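Local coordinates for anti-sigma-factor antagonist (STAS) domain protein (Moorella thermoacetica, PDB 3ZXN) that probably acts as the RsbS scaffold component of the bacterial stressosome, a STAS-domain complex that in this organism appears to control secondary messenger signalling, at residues E32-L35 against H36-G40; T61-L64 against I65-R69; T81-K84 against P85-I89. The protein carries 1 engineered substitution. One frame throughout, in Å; residues are numbered along the deposited sequence. Where two conformers were deposited one is given.

Contact 1: E32-L35 against H36-G40; sequences EELL and HNITG
The last turns of helix 25-38, one of the helices packed on the STAS sheet, run from Glu32 to Ile38 and end where Thr39 leaves helical geometry. Three regular bonds carry the helix forward: His36 N to Glu32 O, Asn37 N to Glu33 O and Ile38 N to Leu34 O. At the end one residue grips a carbonyl twice. Thr39 OG1 donates to Leu35 O at 2.9 Å, and Thr39 N reaches the same oxygen at 3.2 Å from the opposite face of the carbonyl plane. This backbone bond is longer and more bent than those before it, 137° at the hydrogen. The hydroxyl can fold back because chi1 of 59° sets it between its own backbone N and carbonyl carbon. On the sheet-facing side, Leu34 CD1 meets Ile38 CG2 at 4.0 Å, the two side chains crossing at a slant. Leu35 CD2 approaches Ile38 CD1 at 4.2 Å, so Ile38 spreads one branch toward each leucine. Leu34 also packs on Val16 and Ile48 and Ile38 on Trp14, while extended Glu33 ends in a hydrogen bond to Ser3. The hydroxyl thus reinforces a long, bent backbone bond at the helix end, and Leu34 and Ile38 pack together facing the sheet.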
loop_
_atom_site.group_PDB
_atom_site.type_symbol
_atom_site.label_atom_id
_atom_site.label_comp_id
_atom_site.label_asym_id
_atom_site.label_seq_id
_atom_site.Cartn_x
_atom_site.Cartn_y
_atom_site.Cartn_z
ATOM N N GLU A 32 -7.529 -8.567 -4.179
ATOM C CA GLU A 32 -7.394 -9.980 -4.509
ATOM C C GLU A 32 -6.220 -10.252 -5.438
ATOM O O GLU A 32 -5.439 -11.174 -5.204
ATOM C CB GLU A 32 -8.694 -10.520 -5.116
ATOM C CG GLU A 32 -9.820 -10.643 -4.098
ATOM C CD GLU A 32 -11.142 -11.064 -4.721
ATOM O OE1 GLU A 32 -11.269 -11.006 -5.966
ATOM O OE2 GLU A 32 -12.058 -11.448 -3.959
ATOM N N GLU A 33 -6.091 -9.454 -6.493
ATOM C CA GLU A 33 -4.981 -9.629 -7.424
ATOM C C GLU A 33 -3.637 -9.327 -6.758
ATOM O O GLU A 33 -2.641 -10.027 -6.995
ATOM C CB GLU A 33 -5.170 -8.765 -8.679
ATOM C CG GLU A 33 -4.019 -8.889 -9.679
ATOM C CD GLU A 33 -4.179 -8.013 -10.921
ATOM O OE1 GLU A 33 -5.125 -7.192 -10.972
ATOM O OE2 GLU A 33 -3.345 -8.147 -11.846
ATOM N N LEU A 34 -3.597 -8.278 -5.939
ATOM C CA LEU A 34 -2.353 -7.913 -5.263
ATOM C C LEU A 34 -1.913 -9.064 -4.364
ATOM O O LEU A 34 -0.766 -9.509 -4.411
ATOM C CB LEU A 34 -2.521 -6.633 -4.437
ATOM C CG LEU A 34 -1.249 -6.188 -3.692
ATOM C CD1 LEU A 34 -0.143 -5.756 -4.669
ATOM C CD2 LEU A 34 -1.543 -5.071 -2.699
ATOM N N LEU A 35 -2.843 -9.555 -3.552
ATOM C CA LEU A 35 -2.519 -10.623 -2.621
ATOM C C LEU A 35 -2.074 -11.860 -3.373
ATOM O O LEU A 35 -1.151 -12.535 -2.945
ATOM C CB LEU A 35 -3.695 -10.936 -1.676
ATOM C CG LEU A 35 -4.107 -9.785 -0.749
ATOM C CD1 LEU A 35 -5.368 -10.120 0.069
ATOM C CD2 LEU A 35 -2.954 -9.398 0.170
ATOM N N HIS A 36 -2.717 -12.154 -4.499
ATOM C CA HIS A 36 -2.286 -13.289 -5.300
ATOM C C HIS A 36 -0.843 -13.079 -5.761
ATOM O O HIS A 36 -0.003 -13.974 -5.647
ATOM C CB HIS A 36 -3.216 -13.505 -6.501
ATOM C CG HIS A 36 -2.718 -14.531 -7.467
ATOM N ND1 HIS A 36 -2.852 -15.886 -7.252
ATOM C CD2 HIS A 36 -2.055 -14.400 -8.641
ATOM C CE1 HIS A 36 -2.306 -16.546 -8.259
ATOM N NE2 HIS A 36 -1.811 -15.666 -9.113
ATOM N N ASN A 37 -0.551 -11.886 -6.271
ATOM C CA ASN A 37 0.800 -11.598 -6.756
ATOM C C ASN A 37 1.872 -11.709 -5.675
ATOM O O ASN A 37 2.894 -12.362 -5.883
ATOM C CB ASN A 37 0.869 -10.220 -7.438
ATOM C CG ASN A 37 -0.004 -10.142 -8.684
ATOM O OD1 ASN A 37 -0.834 -9.245 -8.820
ATOM N ND2 ASN A 37 0.168 -11.094 -9.587
ATOM N N ILE A 38 1.645 -11.080 -4.522
ATOM C CA ILE A 38 2.704 -11.019 -3.514
ATOM C C ILE A 38 2.923 -12.344 -2.774
ATOM O O ILE A 38 3.924 -12.505 -2.067
ATOM C CB ILE A 38 2.532 -9.844 -2.522
ATOM C CG1 ILE A 38 1.360 -10.082 -1.572
ATOM C CG2 ILE A 38 2.370 -8.517 -3.278
ATOM C CD1 ILE A 38 1.180 -8.962 -0.574
ATOM N N THR A 39 2.005 -13.294 -2.959
ATOM C CA THR A 39 2.210 -14.641 -2.425
ATOM C C THR A 39 2.662 -15.650 -3.485
ATOM O O THR A 39 2.737 -16.843 -3.212
ATOM C CB THR A 39 0.963 -15.176 -1.683
ATOM O OG1 THR A 39 -0.167 -15.203 -2.567
ATOM C CG2 THR A 39 0.648 -14.277 -0.517
ATOM N N GLY A 40 2.957 -15.178 -4.692
ATOM C CA GLY A 40 3.510 -16.050 -5.722
ATOM C C GLY A 40 5.025 -15.920 -5.801
ATOM O O GLY A 40 5.772 -16.511 -5.015
#

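Contact 2: T61-L64 against I65-R69; sequences TRVL and IEISR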
loop_
_atom_site.group_PDB
_atom_site.type_symbol
_atom_site.label_atom_id
_atom_site.label_comp_id
_atom_site.label_asym_id
_atom_site.label_seq_id
_atom_site.Cartn_x
_atom_site.Cartn_y
_atom_site.Cartn_z
ATOM N N THR A 61 -10.013 1.754 3.547
ATOM C CA THR A 61 -9.286 1.618 4.800
ATOM C C THR A 61 -9.154 0.152 5.202
ATOM O O THR A 61 -8.093 -0.296 5.642
ATOM C CB THR A 61 -9.965 2.387 5.948
ATOM O OG1 THR A 61 -9.984 3.786 5.648
ATOM C CG2 THR A 61 -9.198 2.170 7.251
ATOM N N ARG A 62 -10.244 -0.591 5.063
ATOM C CA ARG A 62 -10.246 -1.989 5.481
ATOM C C ARG A 62 -9.341 -2.812 4.578
ATOM O O ARG A 62 -8.639 -3.698 5.047
ATOM C CB ARG A 62 -11.672 -2.556 5.532
ATOM C CG ARG A 62 -12.460 -2.072 6.751
ATOM C CD ARG A 62 -13.980 -2.066 6.517
ATOM N NE ARG A 62 -14.565 -3.405 6.506
ATOM C CZ ARG A 62 -15.100 -3.983 5.433
ATOM N NH1 ARG A 62 -15.131 -3.336 4.272
ATOM N NH2 ARG A 62 -15.608 -5.206 5.521
ATOM N N VAL A 63 -9.356 -2.507 3.286
ATOM C CA VAL A 63 -8.426 -3.116 2.342
ATOM C C VAL A 63 -6.959 -2.842 2.720
ATOM O O VAL A 63 -6.119 -3.751 2.699
ATOM C CB VAL A 63 -8.697 -2.631 0.922
ATOM C CG1 VAL A 63 -7.473 -2.843 0.050
ATOM C CG2 VAL A 63 -9.922 -3.346 0.347
ATOM N N LEU A 64 -6.658 -1.590 3.067
ATOM C CA LEU A 64 -5.318 -1.238 3.524
ATOM C C LEU A 64 -4.944 -1.926 4.837
ATOM O O LEU A 64 -3.797 -2.328 5.014
ATOM C CB LEU A 64 -5.147 0.277 3.644
ATOM C CG LEU A 64 -5.219 1.033 2.317
ATOM C CD1 LEU A 64 -5.161 2.537 2.558
ATOM C CD2 LEU A 64 -4.080 0.589 1.388
ATOM N N ILE A 65 -5.895 -2.067 5.760
ATOM C CA ILE A 65 -5.593 -2.799 6.988
ATOM C C ILE A 65 -5.290 -4.277 6.694
ATOM O O ILE A 65 -4.375 -4.854 7.288
ATOM C CB ILE A 65 -6.719 -2.666 8.065
ATOM C CG1 ILE A 65 -6.890 -1.209 8.499
ATOM C CG2 ILE A 65 -6.408 -3.532 9.277
ATOM C CD1 ILE A 65 -8.144 -0.946 9.351
ATOM N N GLU A 66 -6.044 -4.892 5.784
ATOM C CA GLU A 66 -5.822 -6.301 5.471
ATOM C C GLU A 66 -4.488 -6.510 4.748
ATOM O O GLU A 66 -3.716 -7.398 5.098
ATOM C CB GLU A 66 -6.990 -6.864 4.666
ATOM C CG GLU A 66 -8.285 -6.941 5.476
ATOM C CD GLU A 66 -9.478 -7.367 4.645
ATOM O OE1 GLU A 66 -9.281 -8.014 3.596
ATOM O OE2 GLU A 66 -10.614 -7.043 5.040
ATOM N N ILE A 67 -4.214 -5.683 3.752
ATOM C CA ILE A 67 -2.931 -5.785 3.052
ATOM C C ILE A 67 -1.769 -5.626 4.035
ATOM O O ILE A 67 -0.803 -6.388 4.009
ATOM C CB ILE A 67 -2.837 -4.748 1.922
ATOM C CG1 ILE A 67 -3.831 -5.102 0.811
ATOM C CG2 ILE A 67 -1.392 -4.658 1.384
ATOM C CD1 ILE A 67 -4.092 -3.968 -0.199
ATOM N N SER A 68 -1.872 -4.629 4.907
ATOM C CA SER A 68 -0.859 -4.394 5.930
ATOM C C SER A 68 -0.640 -5.617 6.841
ATOM O O SER A 68 0.500 -6.032 7.088
ATOM C CB SER A 68 -1.251 -3.174 6.770
ATOM O OG SER A 68 -0.319 -2.946 7.810
ATOM N N ARG A 69 -1.727 -6.198 7.336
ATOM C CA ARG A 69 -1.605 -7.375 8.199
ATOM C C ARG A 69 -0.963 -8.556 7.489
ATOM O O ARG A 69 -0.138 -9.263 8.063
ATOM C CB ARG A 69 -2.977 -7.808 8.747
ATOM C CG ARG A 69 -3.426 -7.080 9.996
ATOM C CD ARG A 69 -2.419 -7.223 11.135
ATOM N NE ARG A 69 -2.502 -8.505 11.838
ATOM C CZ ARG A 69 -1.497 -9.371 11.944
ATOM N NH1 ARG A 69 -0.318 -9.108 11.381
ATOM N NH2 ARG A 69 -1.669 -10.504 12.615
#
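Thr61 to Arg69 form the middle of helix 58-74, and four successive i to i+4 backbone bonds join its two halves. Ile65 N donates to Thr61 O at 2.8 Å, Glu66 N to Arg62 O and Ser68 N to Leu64 O; the bond from Ile67 N to Val63 O is the straightest, at 172°.

Apolar contact follows the same spacing. Val63 and Ile67 lie side by side and point the same way, with Val63 CG1 against Ile67 CD1 at 3.6 Å. Ile67 CG1 stands anti to its own carbonyl carbon (chi1 -68°), which sends the chain back along the helix, over Val63 O, to the valine methyl. About half a turn round the helix, Thr61 CG2 meets Ile65 CD1 at 3.9 Å as the two side chains cross at a slant, and Ile65 CG1 lies only 3.2 Å from Thr61 O. Val63 also packs on Val27 of helix 25-38, and Leu64 on Leu80 of strand 78-81.

Polar ends turn to other partners. Thr61 OG1 hydrogen-bonds to Asp57 O one turn earlier, and in the conformer described Glu66 OE1 makes a salt bridge with Lys31.

Chemically, the helix presents two apolar pairs: Val63-Ile67 toward helix 25-38 and the sheet, and Thr61-Ile65 toward the loops of Val56, Met94 and Leu96. The threonine's methyl is put to apolar use while a backbone carbonyl satisfies its hydroxyl, and the carboxylate of Glu66, at least in this conformer, probably helps tie the helix to its neighbour 25-38.

Contact 3: T81-K84 against P85-I89; sequences TGIK and PAVAI
Lys84, the N-cap residue of helix 85-93, lays its side chain across Val87. Its CG lies between the backbone N and the carbonyl carbon (chi1 61°), the chain is fully extended beyond, and the lysine and valine side chains cross at about a right angle. Lys84 CG is 3.6 Å from Val87 CG2, and Lys84 CE, at 3.5 Å from Val87 CG2, is tighter than usual for carbon. The ammonium group goes on to a salt bridge with Glu54, which ties down the far end of the chain. The lysine backbone also starts the helix: Lys84 O accepts Ala88 N at 2.9 Å in a well-formed bond of 154°, whereas Val87 N gives only a weak, strongly bent one.

Val87 points back at the preceding loop, and its other methyl, CG1, touches Ile83 CG2 at 4.2 Å while the side chain also packs on Val56. Ile83 CG2 makes a second, closer contact with Ala88 CB at 3.8 Å, so this one branch covers the first turn at two points. Pro85, which has no N-H to give, occupies the first position. The loop after strand 78-81, with Lys84 as N-cap before this proline-led turn, is a strand-to-helix connection of the STAS alpha/beta fold.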
loop_
_atom_site.group_PDB
_atom_site.type_symbol
_atom_site.label_atom_id
_atom_site.label_comp_id
_atom_site.label_asym_id
_atom_site.label_seq_id
_atom_site.Cartn_x
_atom_site.Cartn_y
_atom_site.Cartn_z
ATOM N N THR A 81 2.243 5.415 0.870
ATOM C CA THR A 81 2.742 6.731 0.466
ATOM C C THR A 81 1.640 7.647 -0.071
ATOM O O THR A 81 0.568 7.180 -0.475
ATOM C CB THR A 81 3.899 6.626 -0.604
ATOM O OG1 THR A 81 3.380 6.182 -1.860
ATOM C CG2 THR A 81 5.000 5.664 -0.158
ATOM N N GLY A 82 1.919 8.957 -0.072
ATOM C CA GLY A 82 1.009 9.957 -0.619
ATOM C C GLY A 82 -0.201 10.228 0.267
ATOM O O GLY A 82 -1.327 10.256 -0.215
ATOM N N ILE A 83 0.039 10.423 1.562
ATOM C CA ILE A 83 -1.020 10.589 2.558
ATOM C C ILE A 83 -1.100 12.032 3.076
ATOM O O ILE A 83 -0.301 12.451 3.922
ATOM C CB ILE A 83 -0.777 9.696 3.781
ATOM C CG1 ILE A 83 -0.565 8.239 3.352
ATOM C CG2 ILE A 83 -1.934 9.833 4.776
ATOM C CD1 ILE A 83 -0.024 7.361 4.460
ATOM N N LYS A 84 -2.076 12.780 2.586
ATOM C CA LYS A 84 -2.252 14.156 3.031
ATOM C C LYS A 84 -2.821 14.160 4.441
ATOM O O LYS A 84 -3.463 13.189 4.856
ATOM C CB LYS A 84 -3.159 14.928 2.070
ATOM C CG LYS A 84 -4.575 14.366 1.950
ATOM C CD LYS A 84 -5.336 15.124 0.871
ATOM C CE LYS A 84 -6.778 14.669 0.775
ATOM N NZ LYS A 84 -7.523 15.447 -0.253
ATOM N N PRO A 85 -2.583 15.254 5.188
ATOM C CA PRO A 85 -3.056 15.394 6.569
ATOM C C PRO A 85 -4.511 14.953 6.784
ATOM O O PRO A 85 -4.782 14.199 7.713
ATOM C CB PRO A 85 -2.902 16.895 6.832
ATOM C CG PRO A 85 -1.684 17.268 6.019
ATOM C CD PRO A 85 -1.754 16.406 4.768
ATOM N N ALA A 86 -5.434 15.406 5.946
ATOM C CA ALA A 86 -6.844 15.089 6.173
ATOM C C ALA A 86 -7.084 13.580 6.082
ATOM O O ALA A 86 -7.893 13.013 6.821
ATOM C CB ALA A 86 -7.723 15.835 5.183
ATOM N N VAL A 87 -6.373 12.933 5.170
ATOM C CA VAL A 87 -6.519 11.494 4.975
ATOM C C VAL A 87 -5.837 10.709 6.095
ATOM O O VAL A 87 -6.301 9.639 6.471
ATOM C CB VAL A 87 -5.967 11.071 3.609
ATOM C CG1 VAL A 87 -5.889 9.557 3.502
ATOM C CG2 VAL A 87 -6.831 11.653 2.506
ATOM N N ALA A 88 -4.744 11.240 6.635
ATOM C CA ALA A 88 -4.089 10.591 7.766
ATOM C C ALA A 88 -5.046 10.539 8.948
ATOM O O ALA A 88 -5.095 9.550 9.677
ATOM C CB ALA A 88 -2.810 11.328 8.147
ATOM N N ILE A 89 -5.806 11.613 9.129
ATOM C CA ILE A 89 -6.799 11.678 10.198
ATOM C C ILE A 89 -7.855 10.587 10.034
ATOM O O ILE A 89 -8.153 9.844 10.965
ATOM C CB ILE A 89 -7.510 13.056 10.230
ATOM C CG1 ILE A 89 -6.511 14.175 10.529
ATOM C CG2 ILE A 89 -8.618 13.059 11.256
ATOM C CD1 ILE A 89 -5.726 13.958 11.792
#

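Overall arrangement
Contacts 1, 2 and 3 follow one another along the chain, all within the STAS domain. Contacts 1 and 2 lie on neighbouring helices, 25-38 and 58-74, with centres about 14 Å apart, and they touch where Leu34 CD2 meets Ile67 CD1 at 3.7 Å. Both residues also reach strand 45-49, so the two helices share one apolar layer over the sheet. Contact 2 belongs to the beta-alpha-beta unit of strands 45-49 and 78-81; contact 3 begins as the second strand ends. Its centre is about 15 Å from that of contact 2 and about 25 Å from that of contact 1, across the chain's centre, where it starts the next helix, 85-93.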